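Local coordinates for protein 3-methylaspartate ammonia-lyase (PDB 1KKO) that catalyses the reversible, magnesium-dependent anti elimination of ammonia from L-threo-3-methylaspartate to give mesaconate, at residues E152-E157 / A375-P380; W158-V163 / A344-N349; R212-W217 / L235-Y240; S260-A265 / L298-K303. One frame throughout, in Å; residues are numbered along the deposited sequence.

Contacts 1 and 2 form one pair and contacts 3 and 4 another, their centres about 6 Å and 12 Å apart within each pair and some 30 to 34 Å apart between pairs. Contact 1 spans the longest stretch of chain, from helix 150-157 to helix 365-378; contact 2 is nested inside it, and contacts 3 and 4 follow one another inside both. The first pair sets helix 150-157 and the loop after it against the outer helices of the TIM barrel, with the C155-C162 disulfide joining the two contacts. The second pair lies around the third to fifth strands of the barrel, 234-238, 270-273 and 303-306, where R212 bonds to S260. Together they sample the middle of the barrel and its late outer helices.

Contact 1. Residues E152-E157 / A375-P380; sequences EVVCDE and ALAARP
The methyl group of A377 points toward helix 150-157 and is met there by two neighbouring side chains, V154 and C155. V154 lends one branch: its CG1 lies 3.5 Å from A377 CB. With CG1 anti to the backbone N (chi1 177°), that branch is the one carried over to the methyl. C155 arrives from its flank, its SG 3.6 Å from A377 CB and close to A377 CA as well, so the sulfur lies against the methyl and, a little farther off, the CA. So short a side chain lets the backbones draw near, and the CA atoms of C155 and A377 are 5.6 Å apart. No hydrogen bond crosses between the segments.

In the fold, this joins a helix of the N-terminal, enolase-like part of the chain to helix 365-378 of the TIM barrel. The sulfur of C155 is also fixed by its disulfide to C162, and V154 packs on V342 of helix 339-351 and L139 of helix 128-146. Helix 365-378 stops just past the contact: R379 takes a positive phi and folds its side chain back, giving NH1 to L376 O at 3.1 Å. That oxygen sits in the guanidinium plane, and the same NH1 also bonds to E165 O, while E157 at the far end of the other helix holds the backbone N of F109 and L110.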
loop_
_atom_site.group_PDB
_atom_site.type_symbol
_atom_site.label_atom_id
_atom_site.label_comp_id
_atom_site.label_asym_id
_atom_site.label_seq_id
_atom_site.Cartn_x
_atom_site.Cartn_y
_atom_site.Cartn_z
ATOM N N GLU A 152 -10.067 -1.165 21.653
ATOM C CA GLU A 152 -10.835 -1.174 22.904
ATOM C C GLU A 152 -11.227 -2.578 23.301
ATOM O O GLU A 152 -11.262 -2.911 24.491
ATOM C CB GLU A 152 -12.076 -0.293 22.764
ATOM C CG GLU A 152 -11.740 1.181 22.658
ATOM C CD GLU A 152 -12.969 2.039 22.480
ATOM O OE1 GLU A 152 -13.788 1.725 21.603
ATOM O OE2 GLU A 152 -13.128 3.015 23.237
ATOM N N VAL A 153 -11.542 -3.420 22.339
ATOM C CA VAL A 153 -11.895 -4.788 22.653
ATOM C C VAL A 153 -10.705 -5.466 23.313
ATOM O O VAL A 153 -10.868 -6.192 24.302
ATOM C CB VAL A 153 -12.309 -5.577 21.393
ATOM C CG1 VAL A 153 -12.509 -7.045 21.722
ATOM C CG2 VAL A 153 -13.578 -5.000 20.780
ATOM N N VAL A 154 -9.507 -5.234 22.779
ATOM C CA VAL A 154 -8.308 -5.835 23.340
ATOM C C VAL A 154 -8.096 -5.300 24.750
ATOM O O VAL A 154 -7.869 -6.061 25.688
ATOM C CB VAL A 154 -7.070 -5.578 22.470
ATOM C CG1 VAL A 154 -5.822 -6.157 23.131
ATOM C CG2 VAL A 154 -7.250 -6.191 21.094
ATOM N N CYS A 155 -8.181 -3.994 24.924
ATOM C CA CYS A 155 -7.983 -3.445 26.270
ATOM C C CYS A 155 -9.010 -3.983 27.262
ATOM O O CYS A 155 -8.687 -4.221 28.433
ATOM C CB CYS A 155 -8.040 -1.941 26.253
ATOM S SG CYS A 155 -6.641 -1.197 25.408
ATOM N N ASP A 156 -10.251 -4.147 26.828
ATOM C CA ASP A 156 -11.282 -4.678 27.714
ATOM C C ASP A 156 -11.023 -6.135 28.091
ATOM O O ASP A 156 -11.082 -6.489 29.272
ATOM C CB ASP A 156 -12.660 -4.570 27.066
ATOM C CG ASP A 156 -13.199 -3.159 27.044
ATOM O OD1 ASP A 156 -12.682 -2.276 27.763
ATOM O OD2 ASP A 156 -14.171 -2.851 26.322
ATOM N N GLU A 157 -10.739 -6.995 27.117
ATOM C CA GLU A 157 -10.597 -8.422 27.388
ATOM C C GLU A 157 -9.287 -8.799 28.067
ATOM O O GLU A 157 -9.214 -9.836 28.717
ATOM C CB GLU A 157 -10.830 -9.239 26.115
ATOM C CG GLU A 157 -12.246 -9.048 25.595
ATOM C CD GLU A 157 -12.726 -10.121 24.636
ATOM O OE1 GLU A 157 -12.124 -11.209 24.583
ATOM O OE2 GLU A 157 -13.727 -9.876 23.931
ATOM N N ALA A 375 -1.360 -3.253 18.609
ATOM C CA ALA A 375 -0.219 -2.541 19.164
ATOM C C ALA A 375 -0.638 -1.415 20.085
ATOM O O ALA A 375 -0.048 -1.204 21.146
ATOM C CB ALA A 375 0.659 -2.009 18.047
ATOM N N LEU A 376 -1.652 -0.660 19.700
ATOM C CA LEU A 376 -2.084 0.461 20.516
ATOM C C LEU A 376 -2.551 -0.010 21.877
ATOM O O LEU A 376 -2.405 0.715 22.864
ATOM C CB LEU A 376 -3.185 1.246 19.822
ATOM C CG LEU A 376 -2.710 2.171 18.705
ATOM C CD1 LEU A 376 -3.904 2.764 17.987
ATOM C CD2 LEU A 376 -1.808 3.278 19.263
ATOM N N ALA A 377 -3.100 -1.214 21.929
ATOM C CA ALA A 377 -3.550 -1.799 23.185
ATOM C C ALA A 377 -2.404 -2.412 23.988
ATOM O O ALA A 377 -2.264 -2.142 25.174
ATOM C CB ALA A 377 -4.601 -2.849 22.930
ATOM N N ALA A 378 -1.579 -3.221 23.343
ATOM C CA ALA A 378 -0.569 -4.013 24.041
ATOM C C ALA A 378 0.728 -3.288 24.352
ATOM O O ALA A 378 1.454 -3.690 25.255
ATOM C CB ALA A 378 -0.295 -5.299 23.264
ATOM N N ARG A 379 1.060 -2.272 23.564
ATOM C CA ARG A 379 2.207 -1.404 23.804
ATOM C C ARG A 379 3.571 -2.014 23.537
ATOM O O ARG A 379 4.445 -2.013 24.397
ATOM C CB ARG A 379 2.174 -0.858 25.238
ATOM C CG ARG A 379 0.854 -0.235 25.626
ATOM C CD ARG A 379 0.326 0.723 24.620
ATOM N NE ARG A 379 1.300 1.753 24.318
ATOM C CZ ARG A 379 1.096 2.711 23.437
ATOM N NH1 ARG A 379 -0.058 2.746 22.772
ATOM N NH2 ARG A 379 2.022 3.634 23.222
ATOM N N PRO A 380 3.794 -2.511 22.331
ATOM C CA PRO A 380 5.138 -2.961 21.987
ATOM C C PRO A 380 6.047 -1.732 21.867
ATOM O O PRO A 380 5.571 -0.606 21.743
ATOM C CB PRO A 380 4.940 -3.618 20.617
ATOM C CG PRO A 380 3.786 -2.849 20.028
ATOM C CD PRO A 380 2.853 -2.662 21.203
#

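Contact 2. Residues W158-V163 / A344-N349; sequences WQLPCV and AVLYCN
At the Schellman motif that ends helix 150-157, W158 and L160 turn their side chains onto L346, a residue on the outer surface of helix 339-351. One methyl serves both of them. L346 CD1 lies 3.6 Å from W158 CD1, on the pyrrole part of the indole, approaching the ring obliquely. L160 comes from another direction, its CD2 3.9 Å from L346 CD1, so that the two leucines meet tip to tip. CD1 of L346 is anti to its CA (chi2 -172°), which carries it out from the helix to the indole and the other leucine.

Helix 339-351 is one of the outer helices of the TIM barrel, lying between strands 327-330 and 354-357, and its inward residues V345 and C348 pack on A355 of the latter strand. The contact therefore lays the linker that runs from the N-terminal part towards the first barrel strand, 169-170, across the outer side of that helix. Q159 supplies the positive phi of the motif, sending the chain away from the helix between the two hydrophobic side chains. The backbones stay well separated, with 9.6 Å from W158 CA to L346 CA, and the side chains alone bridge them.

The indole nitrogen has its own partner on the same helix: W158 NE1 bonds to OD1 of D343.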
loop_
_atom_site.group_PDB
_atom_site.type_symbol
_atom_site.label_atom_id
_atom_site.label_comp_id
_atom_site.label_asym_id
_atom_site.label_seq_id
_atom_site.Cartn_x
_atom_site.Cartn_y
_atom_site.Cartn_z
ATOM N N TRP A 158 -8.265 -7.972 27.925
ATOM C CA TRP A 158 -6.990 -8.206 28.598
ATOM C C TRP A 158 -6.852 -7.284 29.798
ATOM O O TRP A 158 -5.821 -7.286 30.466
ATOM C CB TRP A 158 -5.813 -7.971 27.653
ATOM C CG TRP A 158 -5.419 -9.154 26.866
ATOM C CD1 TRP A 158 -4.393 -10.005 27.138
ATOM C CD2 TRP A 158 -6.027 -9.628 25.659
ATOM N NE1 TRP A 158 -4.314 -10.973 26.168
ATOM C CE2 TRP A 158 -5.308 -10.766 25.249
ATOM C CE3 TRP A 158 -7.096 -9.193 24.869
ATOM C CZ2 TRP A 158 -5.631 -11.478 24.101
ATOM C CZ3 TRP A 158 -7.415 -9.906 23.726
ATOM C CH2 TRP A 158 -6.686 -11.027 23.352
ATOM N N GLN A 159 -7.884 -6.493 30.064
ATOM C CA GLN A 159 -7.867 -5.588 31.210
ATOM C C GLN A 159 -6.628 -4.694 31.160
ATOM O O GLN A 159 -5.790 -4.714 32.075
ATOM C CB GLN A 159 -7.926 -6.386 32.523
ATOM C CG GLN A 159 -9.230 -7.144 32.704
ATOM C CD GLN A 159 -9.289 -7.991 33.967
ATOM O OE1 GLN A 159 -10.282 -8.673 34.205
ATOM N NE2 GLN A 159 -8.235 -7.948 34.777
ATOM N N LEU A 160 -6.509 -3.929 30.068
ATOM C CA LEU A 160 -5.394 -3.023 29.830
ATOM C C LEU A 160 -5.897 -1.586 29.862
ATOM O O LEU A 160 -7.041 -1.330 29.513
ATOM C CB LEU A 160 -4.752 -3.305 28.466
ATOM C CG LEU A 160 -4.461 -4.771 28.159
ATOM C CD1 LEU A 160 -3.865 -4.897 26.757
ATOM C CD2 LEU A 160 -3.513 -5.379 29.151
ATOM N N PRO A 161 -5.053 -0.640 30.254
ATOM C CA PRO A 161 -5.516 0.731 30.469
ATOM C C PRO A 161 -5.905 1.490 29.219
ATOM O O PRO A 161 -6.729 2.390 29.349
ATOM C CB PRO A 161 -4.302 1.395 31.111
ATOM C CG PRO A 161 -3.188 0.664 30.510
ATOM C CD PRO A 161 -3.616 -0.770 30.558
ATOM N N CYS A 162 -5.328 1.169 28.061
ATOM C CA CYS A 162 -5.676 1.838 26.804
ATOM C C CYS A 162 -5.368 3.342 26.740
ATOM O O CYS A 162 -6.170 4.113 26.217
ATOM C CB CYS A 162 -7.159 1.618 26.469
ATOM S SG CYS A 162 -7.441 0.625 24.979
ATOM N N VAL A 163 -4.218 3.774 27.252
ATOM C CA VAL A 163 -3.828 5.182 27.148
ATOM C C VAL A 163 -3.419 5.467 25.698
ATOM O O VAL A 163 -2.565 4.761 25.164
ATOM C CB VAL A 163 -2.656 5.526 28.107
ATOM C CG1 VAL A 163 -2.244 6.978 27.954
ATOM C CG2 VAL A 163 -3.053 5.231 29.555
ATOM N N ALA A 344 2.033 -12.268 23.692
ATOM C CA ALA A 344 3.477 -12.203 23.515
ATOM C C ALA A 344 4.039 -10.831 23.899
ATOM O O ALA A 344 5.051 -10.739 24.591
ATOM C CB ALA A 344 3.847 -12.531 22.094
ATOM N N VAL A 345 3.388 -9.762 23.449
ATOM C CA VAL A 345 3.863 -8.428 23.763
ATOM C C VAL A 345 3.814 -8.204 25.282
ATOM O O VAL A 345 4.763 -7.682 25.876
ATOM C CB VAL A 345 3.033 -7.352 23.031
ATOM C CG1 VAL A 345 3.380 -5.990 23.550
ATOM C CG2 VAL A 345 3.257 -7.417 21.528
ATOM N N LEU A 346 2.707 -8.570 25.904
ATOM C CA LEU A 346 2.568 -8.418 27.356
ATOM C C LEU A 346 3.610 -9.253 28.097
ATOM O O LEU A 346 4.140 -8.805 29.116
ATOM C CB LEU A 346 1.162 -8.811 27.816
ATOM C CG LEU A 346 0.002 -7.966 27.271
ATOM C CD1 LEU A 346 -1.306 -8.312 27.928
ATOM C CD2 LEU A 346 0.248 -6.482 27.368
ATOM N N TYR A 347 3.921 -10.448 27.606
ATOM C CA TYR A 347 4.909 -11.299 28.263
ATOM C C TYR A 347 6.272 -10.633 28.189
ATOM O O TYR A 347 7.013 -10.575 29.182
ATOM C CB TYR A 347 4.953 -12.698 27.623
ATOM C CG TYR A 347 5.744 -13.673 28.451
ATOM C CD1 TYR A 347 5.125 -14.432 29.420
ATOM C CD2 TYR A 347 7.101 -13.820 28.275
ATOM C CE1 TYR A 347 5.836 -15.322 30.198
ATOM C CE2 TYR A 347 7.828 -14.679 29.061
ATOM C CZ TYR A 347 7.189 -15.436 30.016
ATOM O OH TYR A 347 7.916 -16.315 30.790
ATOM N N CYS A 348 6.621 -10.119 27.016
ATOM C CA CYS A 348 7.886 -9.414 26.850
ATOM C C CYS A 348 7.952 -8.231 27.795
ATOM O O CYS A 348 8.936 -8.057 28.523
ATOM C CB CYS A 348 8.049 -8.912 25.415
ATOM S SG CYS A 348 8.377 -10.214 24.207
ATOM N N ASN A 349 6.908 -7.407 27.782
ATOM C CA ASN A 349 6.893 -6.203 28.608
ATOM C C ASN A 349 7.046 -6.515 30.095
ATOM O O ASN A 349 7.757 -5.818 30.804
ATOM C CB ASN A 349 5.620 -5.380 28.366
ATOM C CG ASN A 349 5.583 -4.735 26.987
ATOM O OD1 ASN A 349 6.553 -4.793 26.257
ATOM N ND2 ASN A 349 4.463 -4.100 26.651
#

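Contact 3. Residues R212-W217 / L235-Y240; sequences REYVRW and LHIDVY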
loop_
_atom_site.group_PDB
_atom_site.type_symbol
_atom_site.label_atom_id
_atom_site.label_comp_id
_atom_site.label_asym_id
_atom_site.label_seq_id
_atom_site.Cartn_x
_atom_site.Cartn_y
_atom_site.Cartn_z
ATOM N N ARG A 212 29.744 -1.665 7.595
ATOM C CA ARG A 212 30.308 -0.552 8.343
ATOM C C ARG A 212 30.140 0.754 7.568
ATOM O O ARG A 212 29.693 1.767 8.110
ATOM C CB ARG A 212 31.790 -0.787 8.614
ATOM C CG ARG A 212 32.433 0.364 9.344
ATOM C CD ARG A 212 33.915 0.184 9.589
ATOM N NE ARG A 212 34.151 -1.101 10.217
ATOM C CZ ARG A 212 33.864 -1.383 11.477
ATOM N NH1 ARG A 212 33.343 -0.459 12.281
ATOM N NH2 ARG A 212 34.101 -2.599 11.938
ATOM N N GLU A 213 30.486 0.701 6.290
ATOM C CA GLU A 213 30.405 1.861 5.421
ATOM C C GLU A 213 28.948 2.276 5.215
ATOM O O GLU A 213 28.644 3.462 5.122
ATOM C CB GLU A 213 31.127 1.567 4.107
ATOM C CG GLU A 213 32.604 1.277 4.360
ATOM C CD GLU A 213 33.481 1.390 3.133
ATOM O OE1 GLU A 213 33.334 2.381 2.388
ATOM O OE2 GLU A 213 34.336 0.494 2.930
ATOM N N TYR A 214 28.050 1.298 5.171
ATOM C CA TYR A 214 26.631 1.606 5.040
ATOM C C TYR A 214 26.078 2.330 6.274
ATOM O O TYR A 214 25.313 3.289 6.146
ATOM C CB TYR A 214 25.819 0.344 4.765
ATOM C CG TYR A 214 24.349 0.675 4.654
ATOM C CD1 TYR A 214 23.852 1.311 3.522
ATOM C CD2 TYR A 214 23.468 0.410 5.697
ATOM C CE1 TYR A 214 22.525 1.651 3.425
ATOM C CE2 TYR A 214 22.140 0.739 5.598
ATOM C CZ TYR A 214 21.673 1.368 4.467
ATOM O OH TYR A 214 20.336 1.698 4.387
ATOM N N VAL A 215 26.448 1.883 7.473
ATOM C CA VAL A 215 25.952 2.528 8.679
ATOM C C VAL A 215 26.399 3.984 8.699
ATOM O O VAL A 215 25.637 4.878 9.073
ATOM C CB VAL A 215 26.396 1.810 9.964
ATOM C CG1 VAL A 215 25.915 2.559 11.184
ATOM C CG2 VAL A 215 25.847 0.392 9.997
ATOM N N ARG A 216 27.643 4.223 8.294
ATOM C CA ARG A 216 28.177 5.576 8.255
ATOM C C ARG A 216 27.425 6.416 7.229
ATOM O O ARG A 216 27.082 7.573 7.488
ATOM C CB ARG A 216 29.671 5.545 7.923
ATOM C CG ARG A 216 30.329 6.913 7.934
ATOM C CD ARG A 216 30.234 7.617 9.259
ATOM N NE ARG A 216 30.254 9.065 9.110
ATOM C CZ ARG A 216 30.791 9.898 9.990
ATOM N NH1 ARG A 216 31.355 9.432 11.100
ATOM N NH2 ARG A 216 30.759 11.203 9.758
ATOM N N TRP A 217 27.179 5.827 6.063
ATOM C CA TRP A 217 26.437 6.513 5.018
ATOM C C TRP A 217 25.049 6.867 5.539
ATOM O O TRP A 217 24.544 7.963 5.316
ATOM C CB TRP A 217 26.301 5.652 3.767
ATOM C CG TRP A 217 25.469 6.341 2.751
ATOM C CD1 TRP A 217 25.897 7.240 1.820
ATOM C CD2 TRP A 217 24.048 6.268 2.611
ATOM N NE1 TRP A 217 24.835 7.708 1.086
ATOM C CE2 TRP A 217 23.686 7.125 1.552
ATOM C CE3 TRP A 217 23.040 5.542 3.255
ATOM C CZ2 TRP A 217 22.364 7.288 1.137
ATOM C CZ3 TRP A 217 21.733 5.707 2.842
ATOM C CH2 TRP A 217 21.408 6.564 1.789
ATOM N N LEU A 235 18.388 3.384 14.443
ATOM C CA LEU A 235 18.818 2.561 13.322
ATOM C C LEU A 235 18.596 1.096 13.660
ATOM O O LEU A 235 18.931 0.641 14.749
ATOM C CB LEU A 235 20.288 2.813 13.007
ATOM C CG LEU A 235 20.672 4.285 12.840
ATOM C CD1 LEU A 235 22.136 4.371 12.426
ATOM C CD2 LEU A 235 19.762 4.979 11.834
ATOM N N HIS A 236 18.016 0.360 12.722
ATOM C CA HIS A 236 17.699 -1.051 12.924
ATOM C C HIS A 236 17.976 -1.707 11.583
ATOM O O HIS A 236 17.351 -1.381 10.572
ATOM C CB HIS A 236 16.240 -1.155 13.361
ATOM C CG HIS A 236 15.712 -2.539 13.568
ATOM N ND1 HIS A 236 14.706 -2.798 14.472
ATOM C CD2 HIS A 236 15.975 -3.713 12.949
ATOM C CE1 HIS A 236 14.374 -4.074 14.400
ATOM N NE2 HIS A 236 15.124 -4.652 13.480
ATOM N N ILE A 237 18.964 -2.592 11.575
ATOM C CA ILE A 237 19.421 -3.251 10.367
ATOM C C ILE A 237 19.374 -4.756 10.567
ATOM O O ILE A 237 19.816 -5.261 11.593
ATOM C CB ILE A 237 20.853 -2.780 10.033
ATOM C CG1 ILE A 237 20.837 -1.285 9.671
ATOM C CG2 ILE A 237 21.456 -3.625 8.912
ATOM C CD1 ILE A 237 22.214 -0.629 9.609
ATOM N N ASP A 238 18.801 -5.458 9.590
ATOM C CA ASP A 238 18.653 -6.911 9.627
ATOM C C ASP A 238 19.718 -7.530 8.741
ATOM O O ASP A 238 19.800 -7.239 7.533
ATOM C CB ASP A 238 17.265 -7.302 9.116
ATOM C CG ASP A 238 16.909 -8.766 9.362
ATOM O OD1 ASP A 238 17.787 -9.622 9.678
ATOM O OD2 ASP A 238 15.709 -9.129 9.238
ATOM N N VAL A 239 20.526 -8.396 9.342
ATOM C CA VAL A 239 21.659 -8.995 8.643
ATOM C C VAL A 239 21.519 -10.475 8.313
ATOM O O VAL A 239 22.469 -11.089 7.838
ATOM C CB VAL A 239 22.966 -8.729 9.389
ATOM C CG1 VAL A 239 23.145 -7.239 9.612
ATOM C CG2 VAL A 239 22.999 -9.463 10.722
ATOM N N TYR A 240 20.355 -11.063 8.553
ATOM C CA TYR A 240 20.073 -12.410 8.056
ATOM C C TYR A 240 21.165 -13.425 8.329
ATOM O O TYR A 240 21.484 -14.254 7.468
ATOM C CB TYR A 240 19.766 -12.350 6.551
ATOM C CG TYR A 240 18.453 -11.668 6.323
ATOM C CD1 TYR A 240 18.390 -10.294 6.207
ATOM C CD2 TYR A 240 17.271 -12.387 6.295
ATOM C CE1 TYR A 240 17.193 -9.646 6.032
ATOM C CE2 TYR A 240 16.055 -11.746 6.115
ATOM C CZ TYR A 240 16.029 -10.376 5.992
ATOM O OH TYR A 240 14.828 -9.724 5.824
#
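With CG1 anti to its backbone N (chi1 177°), V215 has CG2 anti to the carbonyl carbon, and I237 runs out through CG1 to CD1 with chi2 near 168°; these torsions bring the two branches together. V215 CG2 and I237 CD1 meet at 3.8 Å, the side chains crossing at a slant. Y214, one residue earlier on the helix, adds the rim of its ring: CD2 lies 4.2 Å from I237 CD1, with the methyl at the ring edge and near its plane. The other branch of the valine, CG1, looks toward L235 CD1 at 4.4 Å, a looser touch. L235 and I237, two residues apart on the strand, thus both face helix 209-225, while H236 and D238 face the inside of the barrel.

This is the helix-on-strand layer of the TIM barrel. Helix 209-225 precedes strand 234-238, and the two run nearly antiparallel, 150° between directions and 11.0 Å between the axes of the short segments. L211, L218 and I222 of the same helix extend the apolar layer, and Y214 directs its hydroxyl to R177 O.

The other face of the strand belongs to the active site, where D238 is a magnesium ligand. Its OD1 also accepts the backbone N of Y240 at 3.2 Å, an Asx turn at the end of the strand, which probably steadies the carboxylate, and Y240 OH bonds to NE2 of H194, the transition-state stabiliser. Helix and strand meet here through apolar contacts alone, whereas the metal ligand D238 faces the barrel interior.

Contact 4. Residues S260-A265 / L298-K303; sequences SLEKEA and LGSGVK
G301 N gives its hydrogen to E262 OE1 at 2.9 Å, the one direct hydrogen bond between these two loops of the TIM barrel, each of which leads from an outer helix into the next strand. The amide reaches the oxygen from above the carboxylate plane, 41° out of it. Lower on the same side chain, E262 CB packs on V302 CG2 at 3.6 Å, the two groups sliding past each other in opposite directions. E262 has CG anti to its backbone N (chi1 -165°) and is extended from there on, which carries the carboxylate across to the glycine.

Two waters form the next shell, and both donate to E262 OE1. One also accepts from S300 OG; the other also donates to G299 O. With the amide, three donors grip OE1, which would probably stabilise its negative charge.

Behind these lie the neighbouring helices and strands. G299 closes helix 281-298 in a Schellman motif, V302 is seated on I258 and L270, and K303 opens strand 303-306 with backbone bonds to L270 and I272. S300 shapes the turn: its OG accepts from V302 N at 3.1 Å in an ST turn.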
loop_
_atom_site.group_PDB
_atom_site.type_symbol
_atom_site.label_atom_id
_atom_site.label_comp_id
_atom_site.label_asym_id
_atom_site.label_seq_id
_atom_site.Cartn_x
_atom_site.Cartn_y
_atom_site.Cartn_z
ATOM N N SER A 260 31.573 -2.595 17.373
ATOM C CA SER A 260 32.372 -1.660 16.590
ATOM C C SER A 260 31.528 -0.786 15.665
ATOM O O SER A 260 31.993 0.243 15.181
ATOM C CB SER A 260 33.446 -2.403 15.777
ATOM O OG SER A 260 32.928 -2.982 14.589
ATOM N N LEU A 261 30.287 -1.192 15.410
ATOM C CA LEU A 261 29.415 -0.405 14.548
ATOM C C LEU A 261 28.830 0.811 15.261
ATOM O O LEU A 261 28.357 1.735 14.601
ATOM C CB LEU A 261 28.283 -1.267 13.998
ATOM C CG LEU A 261 28.690 -2.422 13.083
ATOM C CD1 LEU A 261 27.465 -3.235 12.711
ATOM C CD2 LEU A 261 29.375 -1.939 11.837
ATOM N N GLU A 262 28.862 0.834 16.592
ATOM C CA GLU A 262 28.232 1.930 17.321
ATOM C C GLU A 262 28.757 3.288 16.885
ATOM O O GLU A 262 27.989 4.229 16.720
ATOM C CB GLU A 262 28.377 1.766 18.842
ATOM C CG GLU A 262 27.429 2.676 19.613
ATOM C CD GLU A 262 27.458 2.474 21.118
ATOM O OE1 GLU A 262 27.995 1.455 21.592
ATOM O OE2 GLU A 262 26.913 3.344 21.834
ATOM N N LYS A 263 30.070 3.397 16.709
ATOM C CA LYS A 263 30.667 4.668 16.309
ATOM C C LYS A 263 30.117 5.176 14.980
ATOM O O LYS A 263 29.967 6.383 14.788
ATOM C CB LYS A 263 32.190 4.543 16.215
ATOM N N GLU A 264 29.809 4.259 14.070
ATOM C CA GLU A 264 29.353 4.637 12.737
ATOM C C GLU A 264 27.944 5.247 12.770
ATOM O O GLU A 264 27.543 5.936 11.832
ATOM C CB GLU A 264 29.386 3.435 11.789
ATOM C CG GLU A 264 30.654 2.589 11.854
ATOM C CD GLU A 264 31.928 3.355 11.536
ATOM O OE1 GLU A 264 33.020 2.821 11.834
ATOM O OE2 GLU A 264 31.849 4.474 10.987
ATOM N N ALA A 265 27.216 5.008 13.859
ATOM C CA ALA A 265 25.846 5.503 13.999
ATOM C C ALA A 265 25.774 6.963 14.449
ATOM O O ALA A 265 24.693 7.555 14.455
ATOM C CB ALA A 265 25.065 4.616 14.947
ATOM N N LEU A 298 31.605 -5.711 26.961
ATOM C CA LEU A 298 32.276 -4.620 26.273
ATOM C C LEU A 298 31.708 -3.245 26.627
ATOM O O LEU A 298 32.306 -2.221 26.286
ATOM C CB LEU A 298 32.148 -4.811 24.760
ATOM C CG LEU A 298 32.807 -6.048 24.155
ATOM C CD1 LEU A 298 32.340 -6.211 22.724
ATOM C CD2 LEU A 298 34.321 -5.963 24.219
ATOM N N GLY A 299 30.560 -3.225 27.294
ATOM C CA GLY A 299 29.874 -1.986 27.613
ATOM C C GLY A 299 29.251 -1.346 26.374
ATOM O O GLY A 299 29.055 -0.133 26.319
ATOM N N SER A 300 28.943 -2.165 25.372
ATOM C CA SER A 300 28.354 -1.670 24.130
ATOM C C SER A 300 26.916 -1.201 24.313
ATOM O O SER A 300 26.153 -1.787 25.066
ATOM C CB SER A 300 28.366 -2.764 23.068
ATOM O OG SER A 300 27.810 -2.281 21.851
ATOM N N GLY A 301 26.547 -0.159 23.583
ATOM C CA GLY A 301 25.178 0.322 23.601
ATOM C C GLY A 301 24.359 -0.248 22.452
ATOM O O GLY A 301 23.186 0.096 22.305
ATOM N N VAL A 302 24.968 -1.115 21.648
ATOM C CA VAL A 302 24.277 -1.704 20.501
ATOM C C VAL A 302 23.422 -2.870 20.974
ATOM O O VAL A 302 23.841 -3.671 21.796
ATOM C CB VAL A 302 25.258 -2.188 19.413
ATOM C CG1 VAL A 302 24.492 -2.731 18.203
ATOM C CG2 VAL A 302 26.190 -1.068 18.977
ATOM N N LYS A 303 22.214 -2.973 20.431
ATOM C CA LYS A 303 21.290 -4.022 20.837
ATOM C C LYS A 303 21.071 -5.043 19.725
ATOM O O LYS A 303 21.238 -4.718 18.564
ATOM C CB LYS A 303 19.959 -3.397 21.251
ATOM C CG LYS A 303 20.058 -2.601 22.553
ATOM C CD LYS A 303 18.746 -1.925 22.881
ATOM C CE LYS A 303 18.789 -1.149 24.176
ATOM N NZ LYS A 303 17.539 -0.358 24.330
HETATM O O HOH W 1 29.651 -0.463 21.037
HETATM O O HOH W 2 29.469 1.715 24.062
#